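Local coordinates for protein K5 lyase (Enterobacteria phage k1-5, PDB 2X3H) that probably serves as a phage tail-spike lyase, cleaving the glycosaminoglycan capsule of its bacterial host by an eliminative mechanism, at residues L131-P136 against V160-G165; Q348-A353 against P368-T373; K441-P446 against L459-V464. One frame throughout, in Å; residues are numbered along the deposited sequence.

Contact 1. Residues L131-P136 against V160-G165; sequences LVFNNP and VSLAGG. Unlike the reference sequence in segment 131-136: Pro136 (reference Leu).
Phe133 meets Val160 with the edge of its ring and Leu162 obliquely, on one face of two adjacent strands of a parallel sheet, and three contacts define its pose. Its CE2 comes 4.2 Å from Val160 CG1, a methyl that sits at the edge of the ring and near its plane. Ser161 O also lies at that edge, 3.7 Å from Phe133 CD2. Phe133 CB is 4.1 Å from Leu162 CD2, which approaches the ring obliquely. With CG anti to its own carbonyl carbon (chi1 -61°), the ring leans back along the strand over the N-terminal side, and this accounts for its reach to Val160, the residue paired with Leu131. Leu131 follows the same pattern: its CD1 meets the other methyl of Val160, CG2, at 4.1 Å. Val160 thus divides its two branches between an aliphatic and an aromatic neighbour.

The other face, carrying Val132, Asn134, Ser161 and Ala163, is mixed in character. Asn134 turns its amide toward the partner strand, with OD1 3.3 Å from Ala163 CB, while Val132 CG1 also faces that methyl. At the start of the ladder a water donates to Leu131 O and accepts from Ser161 OG, bridging backbone and hydroxyl.

Between the faces the in-register backbones, 14° apart in direction, exchange four backbone hydrogen bonds. The straightest, Phe133 N to Ser161 O, measures 2.9 Å with 172° at the hydrogen. The last, Asn135 N to Ala163 O, has its donor above the carbonyl plane, where Ala163 centres an inverse gamma turn. Just beyond, Pro136 CD packs 3.4 Å from Gly164 O, a buried oxygen that has no polar partner in the model.

Strands 106-108 and 186-188 flank the pair, and strand 168-178 covers Val160 and Leu162. Parallel neighbours in chain order, with side chains aligned on that covered face, mark successive coils of a beta-helix, the fold expected of a tail-spike lyase.

Contact 2. Residues Q348-A353 against P368-T373; sequences QTATIA and PSYSAT
Tyr370 reaches from 368-373 toward Ala350 and Ile352, and its path accounts for much of the contact. Its CB bond is directed at 348-353, and CG lies between the backbone N and the carbonyl carbon (chi1 58°), which extends the ring toward that segment. Farther along, Tyr370 CE1 meets Ala350 CB at 3.6 Å and Tyr370 CZ lies 3.8 Å from the same methyl, an approach oblique to the ring. The ring is bounded by its own segment as well: Pro368 O stands 4.1 Å above one face of the Tyr370 ring, offset toward the rim, and Ala372 N lies at the edge, in plane. At the tip, Tyr370 OH packs 3.8 Å from Ile352 CB, while its hydrogen bond goes to Gly374 O.

Further contacts flank the phenol. Ala350 CB touches Ala372 CB at 3.7 Å, and Ile352 CD1 comes 3.5 Å from Pro368 N.

The chain turns a corner at Ile352, whose side chain also rests on Val333 and Met335 of strand 329-336. Thr349 and Thr351 join their backbones to Ala318 of strand 317-319, while Arg395 binds Pro368 O and Ala372 O in the loop that leaves strand 363-369.

Contact 3. Residues K441-P446 against L459-V464; sequences KSMSLP and LGDGAV
Met443 makes the close-fitting half of this contact, laying its thioether against Leu459 and Gly460. Met443 SD is 3.8 Å from Leu459 CB and 3.6 Å from Gly460 N. The bend at chi3 (-58°) carries Met443 CE onward to Gly460 O, 3.4 Å away, and also brings it near Asp461 OD1. Beside this, Leu445 and Leu459 cross their side chains at about a right angle, with Leu445 CD2 4.0 Å from Leu459 CD2. The packing is apolar between Met443 SD and Leu459 CB and within the leucine pair, whereas the thioether also rests on the Gly460 backbone; Leu459 and Gly460 are buried.

The other half is polar, partly exposed and less certain. Lys441 NZ and Asp461 OD2 form a salt bridge at 2.9 Å, but that oxygen and the end of the lysine chain are modelled too close together, so the exact length is doubtful. Bends at chi3 and chi4 curl the chain back, and Lys441 NZ also donates to Ser442 O at 2.7 Å, nearly in line with the carbonyl (173°).

Segment 441-446 belongs to the loop between strands 436-439 and 456-459, and Leu459 bonds through its backbone to Trp438. Leu459, Ala463 and Val464 pair with a parallel strand of the second subunit. Tyr456 of the third subunit bonds to Leu459 O and Phe479 of that subunit packs on the Leu459 side chain, placing this junction of loop and strand within the trimer interface.

Overall arrangement
From the N terminus the chain first closes contact 1, in which 23 residues separate neighbouring strands of a parallel sheet near one end of the coiled body. Contact 2 follows farther along the coils, its centre about 42 Å from that of contact 1; a 14-residue excursion there brings the end of strand 363-369 back against strand 349-355. Contact 3 closes last, after 12 intervening residues, beyond the parallel coils. The contacts run in series, with none nesting or crossing. Contacts 1 and 3 lie on opposite sides of the chain's centre, their centres about 65 Å apart. They join different parts: two coils of the body, the turn after strand 363-369, and a loop-strand junction at the trimer interface.

Contact 1. Residues L131-P136 against V160-G165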
loop_
_atom_site.group_PDB
_atom_site.type_symbol
_atom_site.label_atom_id
_atom_site.label_comp_id
_atom_site.label_asym_id
_atom_site.label_seq_id
_atom_site.Cartn_x
_atom_site.Cartn_y
_atom_site.Cartn_z
ATOM N N LEU A 131 36.230 -8.974 3.434
ATOM C CA LEU A 131 35.954 -9.050 4.866
ATOM C C LEU A 131 34.991 -10.202 5.118
ATOM O O LEU A 131 33.920 -10.263 4.520
ATOM C CB LEU A 131 35.363 -7.724 5.371
ATOM C CG LEU A 131 36.215 -6.471 5.138
ATOM C CD1 LEU A 131 35.496 -5.203 5.596
ATOM C CD2 LEU A 131 37.571 -6.608 5.826
ATOM N N VAL A 132 35.386 -11.129 5.984
ATOM C CA VAL A 132 34.528 -12.260 6.321
ATOM C C VAL A 132 34.315 -12.342 7.826
ATOM O O VAL A 132 35.260 -12.546 8.603
ATOM C CB VAL A 132 35.094 -13.601 5.790
ATOM C CG1 VAL A 132 34.179 -14.745 6.190
ATOM C CG2 VAL A 132 35.263 -13.552 4.275
ATOM N N PHE A 133 33.062 -12.167 8.242
ATOM C CA PHE A 133 32.706 -12.243 9.652
ATOM C C PHE A 133 32.006 -13.559 9.922
ATOM O O PHE A 133 30.948 -13.835 9.356
ATOM C CB PHE A 133 31.847 -11.038 10.060
ATOM C CG PHE A 133 32.554 -9.730 9.881
ATOM C CD1 PHE A 133 33.491 -9.291 10.815
ATOM C CD2 PHE A 133 32.344 -8.971 8.738
ATOM C CE1 PHE A 133 34.169 -8.094 10.633
ATOM C CE2 PHE A 133 33.016 -7.764 8.546
ATOM C CZ PHE A 133 33.931 -7.324 9.484
ATOM N N ASN A 134 32.618 -14.390 10.766
ATOM C CA ASN A 134 32.120 -15.735 10.979
ATOM C C ASN A 134 31.276 -15.813 12.235
ATOM O O ASN A 134 31.784 -15.708 13.346
ATOM C CB ASN A 134 33.275 -16.748 11.035
ATOM C CG ASN A 134 33.880 -17.027 9.664
ATOM O OD1 ASN A 134 33.184 -17.454 8.735
ATOM N ND2 ASN A 134 35.182 -16.813 9.539
ATOM N N ASN A 135 29.971 -15.966 12.041
ATOM C CA ASN A 135 29.025 -16.123 13.147
ATOM C C ASN A 135 29.118 -15.069 14.250
ATOM O O ASN A 135 29.132 -15.411 15.437
ATOM C CB ASN A 135 29.158 -17.521 13.762
ATOM C CG ASN A 135 28.607 -18.603 12.875
ATOM O OD1 ASN A 135 29.338 -19.508 12.450
ATOM N ND2 ASN A 135 27.312 -18.535 12.595
ATOM N N PRO A 136 29.159 -13.782 13.874
ATOM C CA PRO A 136 29.132 -12.762 14.910
ATOM C C PRO A 136 27.851 -12.871 15.734
ATOM O O PRO A 136 26.764 -13.055 15.170
ATOM C CB PRO A 136 29.146 -11.450 14.119
ATOM C CG PRO A 136 28.630 -11.820 12.767
ATOM C CD PRO A 136 29.175 -13.200 12.524
ATOM N N VAL A 160 31.786 -7.880 1.622
ATOM C CA VAL A 160 31.564 -8.171 3.040
ATOM C C VAL A 160 30.652 -9.378 3.178
ATOM O O VAL A 160 29.547 -9.394 2.626
ATOM C CB VAL A 160 30.908 -6.979 3.777
ATOM C CG1 VAL A 160 30.535 -7.361 5.201
ATOM C CG2 VAL A 160 31.834 -5.779 3.787
ATOM N N SER A 161 31.126 -10.392 3.902
ATOM C CA SER A 161 30.362 -11.616 4.159
ATOM C C SER A 161 30.008 -11.723 5.636
ATOM O O SER A 161 30.874 -11.584 6.510
ATOM C CB SER A 161 31.173 -12.862 3.766
ATOM O OG SER A 161 31.537 -12.848 2.400
ATOM N N LEU A 162 28.728 -11.957 5.910
ATOM C CA LEU A 162 28.291 -12.424 7.219
ATOM C C LEU A 162 28.057 -13.921 7.071
ATOM O O LEU A 162 26.993 -14.361 6.619
ATOM C CB LEU A 162 27.015 -11.705 7.670
ATOM C CG LEU A 162 27.112 -10.176 7.726
ATOM C CD1 LEU A 162 25.790 -9.543 8.160
ATOM C CD2 LEU A 162 28.273 -9.717 8.631
ATOM N N ALA A 163 29.091 -14.694 7.404
ATOM C CA ALA A 163 29.047 -16.142 7.288
ATOM C C ALA A 163 28.393 -16.653 8.561
ATOM O O ALA A 163 29.066 -17.013 9.529
ATOM C CB ALA A 163 30.455 -16.709 7.125
ATOM N N GLY A 164 27.066 -16.638 8.566
ATOM C CA GLY A 164 26.306 -16.777 9.791
ATOM C C GLY A 164 26.250 -15.449 10.525
ATOM O O GLY A 164 27.060 -14.555 10.276
ATOM N N GLY A 165 25.301 -15.318 11.441
ATOM C CA GLY A 165 25.271 -14.150 12.306
ATOM C C GLY A 165 23.898 -13.892 12.863
ATOM O O GLY A 165 22.883 -14.248 12.250
HETATM O O HOH W 1 33.835 -11.368 1.857
#

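Contact 2. Residues Q348-A353 against P368-T373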
loop_
_atom_site.group_PDB
_atom_site.type_symbol
_atom_site.label_atom_id
_atom_site.label_comp_id
_atom_site.label_asym_id
_atom_site.label_seq_id
_atom_site.Cartn_x
_atom_site.Cartn_y
_atom_site.Cartn_z
ATOM N N GLN A 348 10.871 -3.485 -28.533
ATOM C CA GLN A 348 10.828 -3.793 -27.105
ATOM C C GLN A 348 9.419 -4.240 -26.727
ATOM O O GLN A 348 8.453 -3.491 -26.901
ATOM C CB GLN A 348 11.245 -2.565 -26.293
ATOM C CG GLN A 348 11.138 -2.728 -24.785
ATOM C CD GLN A 348 11.341 -1.412 -24.079
ATOM O OE1 GLN A 348 10.413 -0.616 -23.958
ATOM N NE2 GLN A 348 12.562 -1.158 -23.634
ATOM N N THR A 349 9.297 -5.464 -26.225
ATOM C CA THR A 349 8.009 -5.913 -25.709
ATOM C C THR A 349 7.825 -5.449 -24.273
ATOM O O THR A 349 8.791 -5.151 -23.567
ATOM C CB THR A 349 7.886 -7.432 -25.741
ATOM O OG1 THR A 349 8.920 -8.011 -24.937
ATOM C CG2 THR A 349 7.984 -7.935 -27.175
ATOM N N ALA A 350 6.563 -5.386 -23.862
ATOM C CA ALA A 350 6.190 -4.996 -22.509
ATOM C C ALA A 350 5.317 -6.084 -21.888
ATOM O O ALA A 350 4.450 -6.659 -22.553
ATOM C CB ALA A 350 5.432 -3.663 -22.521
ATOM N N THR A 351 5.552 -6.350 -20.605
ATOM C CA THR A 351 4.721 -7.262 -19.829
ATOM C C THR A 351 4.705 -6.756 -18.390
ATOM O O THR A 351 5.718 -6.842 -17.705
ATOM C CB THR A 351 5.321 -8.690 -19.839
ATOM O OG1 THR A 351 5.437 -9.160 -21.188
ATOM C CG2 THR A 351 4.432 -9.657 -19.056
ATOM N N ILE A 352 3.586 -6.207 -17.916
ATOM C CA ILE A 352 3.579 -5.637 -16.559
ATOM C C ILE A 352 3.526 -6.714 -15.466
ATOM O O ILE A 352 4.061 -6.524 -14.361
ATOM C CB ILE A 352 2.463 -4.559 -16.383
ATOM C CG1 ILE A 352 2.668 -3.741 -15.103
ATOM C CG2 ILE A 352 1.074 -5.181 -16.397
ATOM C CD1 ILE A 352 1.918 -2.434 -15.099
ATOM N N ALA A 353 2.888 -7.841 -15.785
ATOM C CA ALA A 353 2.852 -8.981 -14.866
ATOM C C ALA A 353 2.954 -10.256 -15.695
ATOM O O ALA A 353 2.164 -10.465 -16.619
ATOM C CB ALA A 353 1.553 -8.970 -14.051
ATOM N N PRO A 368 -0.599 -0.265 -16.328
ATOM C CA PRO A 368 0.201 -0.246 -17.566
ATOM C C PRO A 368 0.101 1.119 -18.267
ATOM O O PRO A 368 -0.557 1.262 -19.303
ATOM C CB PRO A 368 -0.420 -1.373 -18.401
ATOM C CG PRO A 368 -1.884 -1.370 -17.968
ATOM C CD PRO A 368 -1.846 -1.051 -16.477
ATOM N N SER A 369 0.756 2.112 -17.670
ATOM C CA SER A 369 0.740 3.485 -18.189
ATOM C C SER A 369 1.752 3.653 -19.323
ATOM O O SER A 369 2.737 4.401 -19.214
ATOM C CB SER A 369 1.009 4.464 -17.046
ATOM O OG SER A 369 0.040 4.279 -16.011
ATOM N N TYR A 370 1.510 2.928 -20.405
ATOM C CA TYR A 370 2.395 2.932 -21.560
ATOM C C TYR A 370 1.628 2.457 -22.792
ATOM O O TYR A 370 0.559 1.828 -22.673
ATOM C CB TYR A 370 3.615 2.044 -21.294
ATOM C CG TYR A 370 3.299 0.595 -20.958
ATOM C CD1 TYR A 370 2.921 -0.304 -21.953
ATOM C CD2 TYR A 370 3.415 0.122 -19.649
ATOM C CE1 TYR A 370 2.643 -1.637 -21.652
ATOM C CE2 TYR A 370 3.137 -1.207 -19.337
ATOM C CZ TYR A 370 2.757 -2.077 -20.331
ATOM O OH TYR A 370 2.496 -3.393 -20.032
ATOM N N SER A 371 2.172 2.741 -23.969
ATOM C CA SER A 371 1.465 2.451 -25.226
ATOM C C SER A 371 1.784 1.101 -25.882
ATOM O O SER A 371 1.037 0.639 -26.757
ATOM C CB SER A 371 1.665 3.591 -26.225
ATOM O OG SER A 371 3.022 3.681 -26.633
ATOM N N ALA A 372 2.896 0.470 -25.496
ATOM C CA ALA A 372 3.200 -0.877 -25.996
ATOM C C ALA A 372 2.006 -1.816 -25.770
ATOM O O ALA A 372 1.282 -1.686 -24.772
ATOM C CB ALA A 372 4.460 -1.431 -25.319
ATOM N N THR A 373 1.813 -2.774 -26.676
ATOM C CA THR A 373 0.590 -3.601 -26.632
ATOM C C THR A 373 0.548 -4.666 -25.536
ATOM O O THR A 373 -0.529 -5.011 -25.058
ATOM C CB THR A 373 0.311 -4.271 -27.980
ATOM O OG1 THR A 373 1.369 -5.182 -28.285
ATOM C CG2 THR A 373 0.194 -3.217 -29.076
#

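Contact 3. Residues K441-P446 against L459-V464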
loop_
_atom_site.group_PDB
_atom_site.type_symbol
_atom_site.label_atom_id
_atom_site.label_comp_id
_atom_site.label_asym_id
_atom_site.label_seq_id
_atom_site.Cartn_x
_atom_site.Cartn_y
_atom_site.Cartn_z
ATOM N N LYS A 441 -28.525 -9.002 0.096
ATOM C CA LYS A 441 -28.345 -9.421 1.492
ATOM C C LYS A 441 -28.108 -10.923 1.539
ATOM O O LYS A 441 -28.316 -11.628 0.554
ATOM C CB LYS A 441 -29.583 -9.083 2.329
ATOM C CG LYS A 441 -30.857 -9.735 1.827
ATOM C CD LYS A 441 -32.012 -9.308 2.707
ATOM C CE LYS A 441 -32.867 -10.473 3.047
ATOM N NZ LYS A 441 -32.107 -11.455 3.871
ATOM N N SER A 442 -27.676 -11.420 2.692
ATOM C CA SER A 442 -27.594 -12.860 2.875
ATOM C C SER A 442 -28.964 -13.477 2.625
ATOM O O SER A 442 -29.987 -12.937 3.048
ATOM C CB SER A 442 -27.119 -13.196 4.284
ATOM O OG SER A 442 -25.747 -12.902 4.409
ATOM N N MET A 443 -28.988 -14.595 1.915
ATOM C CA MET A 443 -30.254 -15.236 1.633
ATOM C C MET A 443 -30.034 -16.679 1.277
ATOM O O MET A 443 -28.926 -17.082 0.925
ATOM C CB MET A 443 -30.990 -14.508 0.509
ATOM C CG MET A 443 -30.180 -14.328 -0.744
ATOM S SD MET A 443 -31.097 -13.398 -1.972
ATOM C CE MET A 443 -32.556 -14.437 -2.167
ATOM N N SER A 444 -31.101 -17.461 1.387
ATOM C CA SER A 444 -31.059 -18.821 0.913
ATOM C C SER A 444 -31.781 -18.868 -0.425
ATOM O O SER A 444 -32.658 -18.039 -0.700
ATOM C CB SER A 444 -31.744 -19.752 1.904
ATOM O OG SER A 444 -31.319 -19.470 3.223
ATOM N N LEU A 445 -31.391 -19.816 -1.256
ATOM C CA LEU A 445 -32.062 -20.023 -2.532
ATOM C C LEU A 445 -32.811 -21.346 -2.525
ATOM O O LEU A 445 -32.426 -22.284 -1.820
ATOM C CB LEU A 445 -31.048 -20.022 -3.667
ATOM C CG LEU A 445 -30.289 -18.720 -3.927
ATOM C CD1 LEU A 445 -29.084 -19.009 -4.808
ATOM C CD2 LEU A 445 -31.193 -17.663 -4.565
ATOM N N PRO A 446 -33.882 -21.434 -3.326
ATOM C CA PRO A 446 -34.631 -22.678 -3.407
ATOM C C PRO A 446 -33.795 -23.754 -4.083
ATOM O O PRO A 446 -33.098 -23.483 -5.072
ATOM C CB PRO A 446 -35.841 -22.307 -4.279
ATOM C CG PRO A 446 -35.362 -21.162 -5.121
ATOM C CD PRO A 446 -34.435 -20.388 -4.210
ATOM N N LEU A 459 -29.910 -11.362 -7.261
ATOM C CA LEU A 459 -30.742 -12.015 -6.250
ATOM C C LEU A 459 -31.222 -11.057 -5.175
ATOM O O LEU A 459 -30.539 -10.077 -4.808
ATOM C CB LEU A 459 -29.937 -13.125 -5.569
ATOM C CG LEU A 459 -29.272 -14.107 -6.534
ATOM C CD1 LEU A 459 -28.294 -15.011 -5.808
ATOM C CD2 LEU A 459 -30.300 -14.912 -7.311
ATOM N N GLY A 460 -32.395 -11.371 -4.646
ATOM C CA GLY A 460 -32.945 -10.639 -3.504
ATOM C C GLY A 460 -34.183 -11.320 -2.939
ATOM O O GLY A 460 -34.706 -12.252 -3.528
ATOM N N ASP A 461 -34.608 -10.851 -1.766
ATOM C CA ASP A 461 -35.854 -11.273 -1.116
ATOM C C ASP A 461 -36.975 -10.349 -1.602
ATOM O O ASP A 461 -36.716 -9.297 -2.199
ATOM C CB ASP A 461 -35.761 -11.069 0.406
ATOM C CG ASP A 461 -34.895 -12.090 1.130
ATOM O OD1 ASP A 461 -34.585 -13.179 0.607
ATOM O OD2 ASP A 461 -34.560 -11.794 2.296
ATOM N N GLY A 462 -38.227 -10.738 -1.355
ATOM C CA GLY A 462 -39.390 -9.863 -1.637
ATOM C C GLY A 462 -39.540 -9.568 -3.121
ATOM O O GLY A 462 -39.285 -10.441 -3.969
ATOM N N ALA A 463 -39.903 -8.332 -3.451
ATOM C CA ALA A 463 -39.902 -7.912 -4.866
ATOM C C ALA A 463 -38.475 -7.631 -5.382
ATOM O O ALA A 463 -37.727 -6.842 -4.762
ATOM C CB ALA A 463 -40.740 -6.658 -5.009
ATOM N N VAL A 464 -38.118 -8.227 -6.514
ATOM C CA VAL A 464 -36.814 -7.993 -7.129
ATOM C C VAL A 464 -37.027 -7.589 -8.581
ATOM O O VAL A 464 -37.610 -8.342 -9.354
ATOM C CB VAL A 464 -35.909 -9.252 -7.064
ATOM C CG1 VAL A 464 -34.580 -8.987 -7.768
ATOM C CG2 VAL A 464 -35.680 -9.670 -5.604
#